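Local coordinates for putative cytoplasmic protein (Salmonella enterica subsp. enterica serovar Typhimurium, PDB 4IQN) that is of unknown function and belongs to the uncharacterised DUF5066 family, at residues P72-E75 with T76-S80; S80-N83 with E84-H88; H88-P92 with D93-Y97; A162-S165 with L166-L170. All coordinates share one frame; numbering follows the deposited sequence. Where two conformers were deposited one is given.

In the fold
Contacts 1, 2 and 3 follow one another along the chain from P72 to Y97, whereas contact 4, A162-S165 with L166-L170, comes much later. S80 belongs to both contacts 1 and 2, centres about 12 Å apart, and H88 to both contacts 2 and 3, centres about 17 Å apart. Contact 1 also packs on contacts 3 and 4: T76 CG2 lies 4.1 Å from Y90 CE1 in contact 3, and V73 CG1 lies 4.0 Å from L170 CD2 in contact 4. Contacts 2 and 4 sit on opposite sides of the chain's centre, their nearest atoms about 10 Å apart. Contacts 3 and 4 each lead into a helix.

Contact 1. Residues P72-E75 with T76-S80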
loop_
_atom_site.group_PDB
_atom_site.type_symbol
_atom_site.label_atom_id
_atom_site.label_comp_id
_atom_site.label_asym_id
_atom_site.label_seq_id
_atom_site.Cartn_x
_atom_site.Cartn_y
_atom_site.Cartn_z
ATOM N N PRO A 72 -4.026 -3.141 -12.694
ATOM C CA PRO A 72 -3.166 -2.055 -12.252
ATOM C C PRO A 72 -2.509 -2.298 -10.891
ATOM O O PRO A 72 -2.868 -3.245 -10.204
ATOM C CB PRO A 72 -4.112 -0.854 -12.205
ATOM C CG PRO A 72 -5.465 -1.421 -11.978
ATOM C CD PRO A 72 -5.449 -2.736 -12.707
ATOM N N VAL A 73 -1.547 -1.445 -10.533
ATOM C CA VAL A 73 -0.846 -1.511 -9.254
ATOM C C VAL A 73 -0.876 -0.176 -8.518
ATOM O O VAL A 73 -1.062 -0.114 -7.278
ATOM C CB VAL A 73 0.606 -1.887 -9.468
ATOM C CG1 VAL A 73 1.375 -1.938 -8.148
ATOM C CG2 VAL A 73 0.728 -3.199 -10.232
ATOM N N ILE A 74 -0.658 0.895 -9.282
ATOM C CA ILE A 74 -0.502 2.215 -8.692
ATOM C C ILE A 74 -1.538 3.200 -9.210
ATOM O O ILE A 74 -1.274 4.380 -9.283
ATOM C CB ILE A 74 0.920 2.733 -8.959
ATOM C CG1 ILE A 74 1.245 2.710 -10.458
ATOM C CG2 ILE A 74 1.955 1.892 -8.225
ATOM C CD1 ILE A 74 2.512 3.449 -10.790
ATOM N N GLU A 75 -2.724 2.712 -9.563
ATOM C CA GLU A 75 -3.777 3.562 -10.119
ATOM C C GLU A 75 -4.479 4.411 -9.062
ATOM O O GLU A 75 -4.566 5.641 -9.179
ATOM C CB GLU A 75 -4.787 2.714 -10.857
ATOM C CG GLU A 75 -5.913 3.462 -11.522
ATOM C CD GLU A 75 -6.757 2.509 -12.311
ATOM O OE1 GLU A 75 -7.694 1.955 -11.725
ATOM O OE2 GLU A 75 -6.437 2.265 -13.477
ATOM N N THR A 76 -4.988 3.756 -8.040
ATOM C CA THR A 76 -5.791 4.407 -7.021
ATOM C C THR A 76 -5.041 5.551 -6.317
ATOM O O THR A 76 -5.637 6.610 -5.992
ATOM C CB THR A 76 -6.258 3.360 -5.983
ATOM O OG1 THR A 76 -7.130 2.406 -6.626
ATOM C CG2 THR A 76 -6.986 4.014 -4.827
ATOM N N LEU A 77 -3.756 5.345 -6.066
ATOM C CA LEU A 77 -2.993 6.298 -5.264
ATOM C C LEU A 77 -2.914 7.644 -5.965
ATOM O O LEU A 77 -2.751 8.702 -5.312
ATOM C CB LEU A 77 -1.606 5.765 -4.947
ATOM C CG LEU A 77 -0.620 5.569 -6.093
ATOM C CD1 LEU A 77 0.174 6.851 -6.402
ATOM C CD2 LEU A 77 0.315 4.389 -5.766
ATOM N N GLN A 78 -3.035 7.633 -7.283
ATOM C CA GLN A 78 -2.929 8.900 -8.047
ATOM C C GLN A 78 -4.143 9.827 -7.815
ATOM O O GLN A 78 -4.067 11.026 -8.049
ATOM C CB GLN A 78 -2.673 8.615 -9.539
ATOM C CG GLN A 78 -1.378 7.819 -9.706
ATOM C CD GLN A 78 -1.033 7.457 -11.113
ATOM O OE1 GLN A 78 -0.918 8.316 -11.977
ATOM N NE2 GLN A 78 -0.799 6.177 -11.347
ATOM N N LYS A 79 -5.250 9.254 -7.354
ATOM C CA LYS A 79 -6.422 9.992 -6.980
ATOM C C LYS A 79 -6.165 10.826 -5.714
ATOM O O LYS A 79 -6.963 11.712 -5.406
ATOM C CB LYS A 79 -7.615 9.044 -6.771
ATOM C CG LYS A 79 -8.202 8.422 -8.059
ATOM C CD LYS A 79 -9.246 7.331 -7.739
ATOM C CE LYS A 79 -9.623 6.521 -8.978
ATOM N NZ LYS A 79 -10.993 5.951 -8.887
ATOM N N SER A 80 -5.068 10.554 -4.997
ATOM C CA SER A 80 -4.774 11.214 -3.711
ATOM C C SER A 80 -3.749 12.351 -3.815
ATOM O O SER A 80 -3.442 12.992 -2.828
ATOM C CB SER A 80 -4.297 10.187 -2.660
ATOM O OG SER A 80 -5.366 9.397 -2.214
#
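L77 lays its CD2 methyl against the CB of I74, 3.6 Å away, and the two side chains run alongside each other in the same direction. The contact is local, between residues three positions apart. The chi1 of L77 is 66°, setting CG between its own N and carbonyl carbon, which brings L77 CG to 3.5 Å from I74 O. The polar hold on that carbonyl comes from Q78: NE2 donates to I74 O at 2.8 Å in an almost straight bond, with an N-H...O angle of 174°. The oxygen lies in the plane of the Q78 amide, while the amide nitrogen stands above the carbonyl plane of I74. NE2 also donates to R63 O, so two bonds together fix the turn of the amide. The backbone adds Q78 N to E75 O at 3.1 Å, followed by K79 N to T76 O at 3.0 Å and S80 N to L77 O at 3.0 Å, three successive bonds of the i to i+3 kind that coil the chain in the manner of a short 3-10 turn. Within the fold, this coil lies in the loop that runs in sequence from strand 48-49 to strand 86-87, and it packs on strand 124-128: V73 touches I128, L77 touches I126 and T76 touches R127. T76 OG1 bonds D129 OD1 just beyond that strand, and I74 touches L59 of a loop.

Contact 2. Residues S80-N83 with E84-H88; sequences SIDN and EGVIH
D82 and H88 meet through a His-carboxylate hydrogen bond, H88 NE2 to D82 OD2, 2.8 Å long. The acceptor lies in the plane of the imidazole, at its edge, whereas the nitrogen reaches OD2 on its anti side, somewhat out of the carboxylate plane; the two flat groups are turned 71° against each other. The other oxygen, OD1, faces the turn. D82 OD1 accepts from V86 N at 2.9 Å, from above the carboxylate plane, and more weakly from E84 N at 2.8 Å, where the N-H...O angle is only 126°. A chi1 of 73°, placing CG between the backbone N and carbonyl carbon of D82, swings the carboxylate back over the turn, so that one group serves three donors. D82 OD2 lies 3.5 Å from V86 CB.

The chain itself makes a tight antiparallel reversal: a type I turn from D82 to G85, closed by G85 N to D82 O, with D82 N donating to V86 O at 2.9 Å. Together with the left-handed backbone of G85 this is the type I turn plus G1 beta bulge. I81 and I87 form a non-hydrogen-bonded pair, flanked on one side by that bond and on the other by H88 N to S80 O, also 2.9 Å; I81 CG1 and I87 CG1 touch at 3.8 Å, the side chains alongside one another. Farther out, G85 and I87 share backbone bonds with the parallel strand 36-38, I87 packs on V37, V86 and H88 pack on R38, and R34 NH2 binds N83 O.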
loop_
_atom_site.group_PDB
_atom_site.type_symbol
_atom_site.label_atom_id
_atom_site.label_comp_id
_atom_site.label_asym_id
_atom_site.label_seq_id
_atom_site.Cartn_x
_atom_site.Cartn_y
_atom_site.Cartn_z
ATOM N N SER A 80 -5.068 10.554 -4.997
ATOM C CA SER A 80 -4.774 11.214 -3.711
ATOM C C SER A 80 -3.749 12.351 -3.815
ATOM O O SER A 80 -3.442 12.992 -2.828
ATOM C CB SER A 80 -4.297 10.187 -2.660
ATOM O OG SER A 80 -5.366 9.397 -2.214
ATOM N N ILE A 81 -3.222 12.578 -5.009
ATOM C CA ILE A 81 -2.148 13.536 -5.229
ATOM C C ILE A 81 -2.772 14.913 -5.409
ATOM O O ILE A 81 -3.573 15.099 -6.305
ATOM C CB ILE A 81 -1.328 13.184 -6.491
ATOM C CG1 ILE A 81 -0.651 11.811 -6.348
ATOM C CG2 ILE A 81 -0.257 14.236 -6.734
ATOM C CD1 ILE A 81 0.201 11.403 -7.528
ATOM N N ASP A 82 -2.392 15.874 -4.573
ATOM C CA ASP A 82 -2.864 17.244 -4.722
ATOM C C ASP A 82 -1.998 18.094 -5.666
ATOM O O ASP A 82 -1.034 17.596 -6.216
ATOM C CB ASP A 82 -3.064 17.912 -3.344
ATOM C CG ASP A 82 -1.771 18.275 -2.622
ATOM O OD1 ASP A 82 -0.735 18.419 -3.251
ATOM O OD2 ASP A 82 -1.833 18.458 -1.378
ATOM N N ASN A 83 -2.398 19.365 -5.850
ATOM C CA ASN A 83 -1.660 20.380 -6.590
ATOM C C ASN A 83 -0.211 20.627 -6.239
ATOM O O ASN A 83 0.616 20.952 -7.115
ATOM C CB ASN A 83 -2.363 21.724 -6.386
ATOM C CG ASN A 83 -3.482 21.900 -7.321
ATOM O OD1 ASN A 83 -3.686 21.067 -8.201
ATOM N ND2 ASN A 83 -4.233 22.980 -7.156
ATOM N N GLU A 84 0.081 20.501 -4.958
ATOM C CA GLU A 84 1.413 20.745 -4.431
ATOM C C GLU A 84 2.282 19.499 -4.600
ATOM O O GLU A 84 3.485 19.518 -4.342
ATOM C CB GLU A 84 1.265 21.108 -2.957
ATOM C CG GLU A 84 0.446 22.386 -2.758
ATOM C CD GLU A 84 1.302 23.590 -2.958
ATOM O OE1 GLU A 84 2.367 23.640 -2.306
ATOM O OE2 GLU A 84 0.937 24.453 -3.753
ATOM N N GLY A 85 1.675 18.428 -5.085
ATOM C CA GLY A 85 2.363 17.133 -5.204
ATOM C C GLY A 85 2.360 16.264 -3.949
ATOM O O GLY A 85 3.113 15.304 -3.868
ATOM N N VAL A 86 1.514 16.592 -2.976
ATOM C CA VAL A 86 1.427 15.820 -1.766
ATOM C C VAL A 86 0.393 14.716 -1.943
ATOM O O VAL A 86 -0.743 14.994 -2.297
ATOM C CB VAL A 86 1.031 16.699 -0.545
ATOM C CG1 VAL A 86 0.870 15.841 0.709
ATOM C CG2 VAL A 86 2.077 17.786 -0.306
ATOM N N ILE A 87 0.809 13.472 -1.680
ATOM C CA ILE A 87 -0.104 12.325 -1.637
ATOM C C ILE A 87 -0.781 12.314 -0.278
ATOM O O ILE A 87 -0.122 12.099 0.736
ATOM C CB ILE A 87 0.651 10.995 -1.832
ATOM C CG1 ILE A 87 1.384 10.985 -3.191
ATOM C CG2 ILE A 87 -0.322 9.842 -1.734
ATOM C CD1 ILE A 87 2.345 9.827 -3.419
ATOM N N HIS A 88 -2.086 12.569 -0.264
ATOM C CA HIS A 88 -2.859 12.561 0.987
ATOM C C HIS A 88 -3.081 11.095 1.400
ATOM O O HIS A 88 -3.065 10.212 0.565
ATOM C CB HIS A 88 -4.172 13.292 0.808
ATOM C CG HIS A 88 -4.005 14.778 0.677
ATOM N ND1 HIS A 88 -4.516 15.667 1.593
ATOM C CD2 HIS A 88 -3.330 15.517 -0.231
ATOM C CE1 HIS A 88 -4.185 16.897 1.236
ATOM N NE2 HIS A 88 -3.459 16.830 0.136
#

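Contact 3. Residues H88-P92 with D93-Y97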
loop_
_atom_site.group_PDB
_atom_site.type_symbol
_atom_site.label_atom_id
_atom_site.label_comp_id
_atom_site.label_asym_id
_atom_site.label_seq_id
_atom_site.Cartn_x
_atom_site.Cartn_y
_atom_site.Cartn_z
ATOM N N HIS A 88 -2.086 12.569 -0.264
ATOM C CA HIS A 88 -2.859 12.561 0.987
ATOM C C HIS A 88 -3.081 11.095 1.400
ATOM O O HIS A 88 -3.065 10.212 0.565
ATOM C CB HIS A 88 -4.172 13.292 0.808
ATOM C CG HIS A 88 -4.005 14.778 0.677
ATOM N ND1 HIS A 88 -4.516 15.667 1.593
ATOM C CD2 HIS A 88 -3.330 15.517 -0.231
ATOM C CE1 HIS A 88 -4.185 16.897 1.236
ATOM N NE2 HIS A 88 -3.459 16.830 0.136
ATOM N N SER A 89 -3.211 10.867 2.698
ATOM C CA SER A 89 -3.390 9.530 3.212
ATOM C C SER A 89 -4.697 8.911 2.726
ATOM O O SER A 89 -5.709 9.558 2.536
ATOM C CB SER A 89 -3.286 9.466 4.768
ATOM O OG SER A 89 -3.441 8.103 5.227
ATOM N N TYR A 90 -4.657 7.597 2.566
ATOM C CA TYR A 90 -5.838 6.818 2.335
ATOM C C TYR A 90 -6.286 6.328 3.701
ATOM O O TYR A 90 -5.473 6.169 4.611
ATOM C CB TYR A 90 -5.440 5.619 1.478
ATOM C CG TYR A 90 -6.531 4.783 0.911
ATOM C CD1 TYR A 90 -7.106 5.095 -0.330
ATOM C CD2 TYR A 90 -6.985 3.616 1.590
ATOM C CE1 TYR A 90 -8.107 4.311 -0.872
ATOM C CE2 TYR A 90 -7.997 2.852 1.056
ATOM C CZ TYR A 90 -8.523 3.194 -0.180
ATOM O OH TYR A 90 -9.479 2.445 -0.757
ATOM N N SER A 91 -7.564 6.059 3.837
ATOM C CA SER A 91 -8.085 5.522 5.096
ATOM C C SER A 91 -8.917 4.318 4.719
ATOM O O SER A 91 -9.702 4.402 3.797
ATOM C CB SER A 91 -8.928 6.570 5.837
ATOM O OG SER A 91 -9.463 6.026 7.055
ATOM N N PRO A 92 -8.764 3.199 5.449
ATOM C CA PRO A 92 -9.387 1.983 5.032
ATOM C C PRO A 92 -10.837 1.776 5.491
ATOM O O PRO A 92 -11.277 0.654 5.677
ATOM C CB PRO A 92 -8.497 0.946 5.703
ATOM C CG PRO A 92 -8.207 1.571 7.033
ATOM C CD PRO A 92 -8.035 3.031 6.719
ATOM N N ASP A 93 -11.612 2.824 5.627
ATOM C CA ASP A 93 -12.959 2.667 6.144
ATOM C C ASP A 93 -13.872 1.821 5.215
ATOM O O ASP A 93 -14.653 1.011 5.723
ATOM C CB ASP A 93 -13.566 4.014 6.483
ATOM C CG ASP A 93 -12.738 4.754 7.512
ATOM O OD1 ASP A 93 -11.814 5.398 6.991
ATOM O OD2 ASP A 93 -12.982 4.665 8.793
ATOM N N GLU A 94 -13.738 1.978 3.891
ATOM C CA GLU A 94 -14.608 1.239 2.954
ATOM C C GLU A 94 -14.307 -0.247 3.002
ATOM O O GLU A 94 -15.234 -1.086 3.079
ATOM C CB GLU A 94 -14.528 1.771 1.516
ATOM C CG GLU A 94 -15.330 3.068 1.319
ATOM C CD GLU A 94 -15.227 3.701 -0.081
ATOM O OE1 GLU A 94 -14.447 3.204 -0.935
ATOM O OE2 GLU A 94 -15.932 4.718 -0.325
ATOM N N GLU A 95 -13.022 -0.564 2.992
ATOM C CA GLU A 95 -12.567 -1.953 3.105
ATOM C C GLU A 95 -13.044 -2.551 4.424
ATOM O O GLU A 95 -13.522 -3.669 4.457
ATOM C CB GLU A 95 -11.042 -2.019 3.007
ATOM C CG GLU A 95 -10.486 -1.702 1.620
ATOM C CD GLU A 95 -10.284 -0.196 1.289
ATOM O OE1 GLU A 95 -10.675 0.688 2.103
ATOM O OE2 GLU A 95 -9.712 0.069 0.184
ATOM N N ALA A 96 -12.957 -1.775 5.502
ATOM C CA ALA A 96 -13.430 -2.225 6.830
ATOM C C ALA A 96 -14.929 -2.462 6.895
ATOM O O ALA A 96 -15.406 -3.436 7.490
ATOM C CB ALA A 96 -13.031 -1.205 7.905
ATOM N N TYR A 97 -15.668 -1.548 6.291
ATOM C CA TYR A 97 -17.101 -1.622 6.216
ATOM C C TYR A 97 -17.566 -2.857 5.434
ATOM O O TYR A 97 -18.416 -3.642 5.906
ATOM C CB TYR A 97 -17.598 -0.367 5.547
ATOM C CG TYR A 97 -19.026 -0.027 5.795
ATOM C CD1 TYR A 97 -19.469 0.248 7.077
ATOM C CD2 TYR A 97 -19.920 0.059 4.761
ATOM C CE1 TYR A 97 -20.776 0.614 7.319
ATOM C CE2 TYR A 97 -21.244 0.415 4.987
ATOM C CZ TYR A 97 -21.669 0.694 6.278
ATOM O OH TYR A 97 -22.973 1.055 6.571
HETATM O O HOH W 1 -11.561 3.171 2.140
#
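A96 N donates to P92 O at 3.0 Å, nearly along the C=O axis of the proline at the N-cap, and this opens the hydrogen bonding of helix 93-99. Around that helical start the side chains of residues before it reach forward. Y90 and E95 come at each other from opposite directions: Y90 OH donates to E95 OE2 at 2.6 Å, using the syn lone pair of the carboxylate. The carboxylate sits at the ring edge, its plane 65° from that of the ring, with OE2 close to the ring plane. A bend at chi2, 84°, turns the E95 chain back toward the N-cap, bringing E95 OE1 to 3.5 Å from P92 CA. OE1 also accepts from a water, which donates to S91 O as well and accepts from E94 N at 3.0 Å, thereby occupying one amide that the proline, lacking a polar side chain, cannot cap. S91 OG lies a doubtfully short 2.4 Å from D93 OD1, while D93 OD2 takes its bond from W116 N. P92 and A96 both pack on M154 of strand 151-155. E95 OE2 serves a second partner, R127 NE, in a salt bridge; shared between a phenol and an arginine, and near the positive end of the helix dipole, this carboxylate would probably be stabilised in its charged form.

Contact 4. Residues A162-S165 with L166-L170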
loop_
_atom_site.group_PDB
_atom_site.type_symbol
_atom_site.label_atom_id
_atom_site.label_comp_id
_atom_site.label_asym_id
_atom_site.label_seq_id
_atom_site.Cartn_x
_atom_site.Cartn_y
_atom_site.Cartn_z
ATOM N N ALA A 162 2.759 -7.216 6.374
ATOM C CA ALA A 162 3.007 -8.355 5.520
ATOM C C ALA A 162 4.418 -8.263 4.854
ATOM O O ALA A 162 5.442 -8.354 5.571
ATOM C CB ALA A 162 1.851 -8.493 4.562
ATOM N N GLU A 163 4.501 -8.083 3.533
ATOM C CA GLU A 163 5.772 -7.972 2.850
ATOM C C GLU A 163 6.658 -6.838 3.405
ATOM O O GLU A 163 6.152 -5.835 3.960
ATOM C CB GLU A 163 5.563 -7.790 1.352
ATOM C CG GLU A 163 4.997 -8.975 0.580
ATOM C CD GLU A 163 3.479 -9.118 0.571
ATOM O OE1 GLU A 163 2.746 -8.457 1.337
ATOM O OE2 GLU A 163 2.982 -9.942 -0.249
ATOM N N SER A 164 7.962 -7.035 3.253
ATOM C CA SER A 164 8.979 -6.121 3.738
ATOM C C SER A 164 8.817 -4.760 3.032
ATOM O O SER A 164 9.071 -3.737 3.658
ATOM C CB SER A 164 10.389 -6.631 3.506
ATOM O OG SER A 164 10.679 -6.872 2.133
ATOM N N SER A 165 8.377 -4.783 1.773
ATOM C CA SER A 165 8.200 -3.600 0.951
ATOM C C SER A 165 7.429 -3.900 -0.301
ATOM O O SER A 165 7.183 -5.075 -0.635
ATOM C CB SER A 165 9.563 -3.087 0.523
ATOM O OG SER A 165 10.200 -3.928 -0.426
ATOM N N LEU A 166 7.094 -2.835 -1.047
ATOM C CA LEU A 166 6.521 -2.944 -2.366
ATOM C C LEU A 166 7.423 -3.760 -3.342
ATOM O O LEU A 166 6.913 -4.426 -4.248
ATOM C CB LEU A 166 6.238 -1.538 -2.943
ATOM C CG LEU A 166 5.429 -1.494 -4.247
ATOM C CD1 LEU A 166 4.083 -2.173 -4.086
ATOM C CD2 LEU A 166 5.269 -0.048 -4.704
ATOM N N VAL A 167 8.734 -3.701 -3.143
ATOM C CA VAL A 167 9.670 -4.482 -3.937
ATOM C C VAL A 167 9.401 -5.984 -3.757
ATOM O O VAL A 167 9.224 -6.695 -4.741
ATOM C CB VAL A 167 11.134 -4.148 -3.613
ATOM C CG1 VAL A 167 12.120 -5.011 -4.391
ATOM C CG2 VAL A 167 11.426 -2.662 -3.917
ATOM N N GLU A 168 9.335 -6.443 -2.530
ATOM C CA GLU A 168 9.022 -7.847 -2.266
ATOM C C GLU A 168 7.635 -8.215 -2.816
ATOM O O GLU A 168 7.466 -9.263 -3.446
ATOM C CB GLU A 168 9.102 -8.147 -0.773
ATOM C CG GLU A 168 8.728 -9.591 -0.432
ATOM C CD GLU A 168 8.971 -10.009 0.993
ATOM O OE1 GLU A 168 9.246 -9.157 1.873
ATOM O OE2 GLU A 168 8.876 -11.240 1.257
ATOM N N TYR A 169 6.650 -7.350 -2.589
ATOM C CA TYR A 169 5.310 -7.581 -3.083
ATOM C C TYR A 169 5.328 -7.799 -4.600
ATOM O O TYR A 169 4.759 -8.776 -5.116
ATOM C CB TYR A 169 4.365 -6.421 -2.679
ATOM C CG TYR A 169 3.030 -6.458 -3.362
ATOM C CD1 TYR A 169 1.998 -7.272 -2.893
ATOM C CD2 TYR A 169 2.787 -5.709 -4.514
ATOM C CE1 TYR A 169 0.783 -7.336 -3.529
ATOM C CE2 TYR A 169 1.569 -5.735 -5.154
ATOM C CZ TYR A 169 0.551 -6.552 -4.675
ATOM O OH TYR A 169 -0.669 -6.618 -5.325
ATOM N N LEU A 170 5.992 -6.906 -5.337
ATOM C CA LEU A 170 5.984 -7.004 -6.781
ATOM C C LEU A 170 6.764 -8.209 -7.325
ATOM O O LEU A 170 6.332 -8.824 -8.318
ATOM C CB LEU A 170 6.481 -5.703 -7.422
ATOM C CG LEU A 170 5.470 -4.577 -7.312
ATOM C CD1 LEU A 170 6.113 -3.326 -7.912
ATOM C CD2 LEU A 170 4.154 -4.870 -8.023
#
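This is a local helix-capping contact, in which the turn leaving strand 158-161 is tied to the first turn of helix 166-174, in a largely buried part of the fold. S165 occupies the N-cap. S165 O accepts from Y169 N at 3.0 Å, and the serine hydroxyl turns toward the amides at the helix start: S165 OG accepts weakly from V167 N at 3.1 Å and, longer and also weakly, from E168 N at 3.4 Å. The chi1 of S165, 71°, holds OG between the backbone N and carbonyl carbon, pointing it into that first turn. E168 reaches back in the other direction with an extended chain, CG anti to the backbone N (chi1 178°). E168 OE1 is gripped twice by one residue: S164 N donates at 2.8 Å and S164 OG at 2.7 Å, from opposite faces of the carboxylate plane, which should restrain its rotation. The aliphatic part of E168 lies across that of E163, CG to CG 3.9 Å, with their carboxylates almost perpendicular. E163 OE2 comes up to the edge of the Y169 ring, 3.9 Å from Y169 CD1; its charge is met by a salt bridge to R153 NH2, while Y169 OH bonds H130 ND1. S164 and E168 both touch W192 of helix 190-207, and L166 packs on L58. The arrangement is that of a serine N-cap with a returning glutamate three residues on, as in a capping box, except that the glutamate binds the residue before the N-cap rather than the N-cap amide itself.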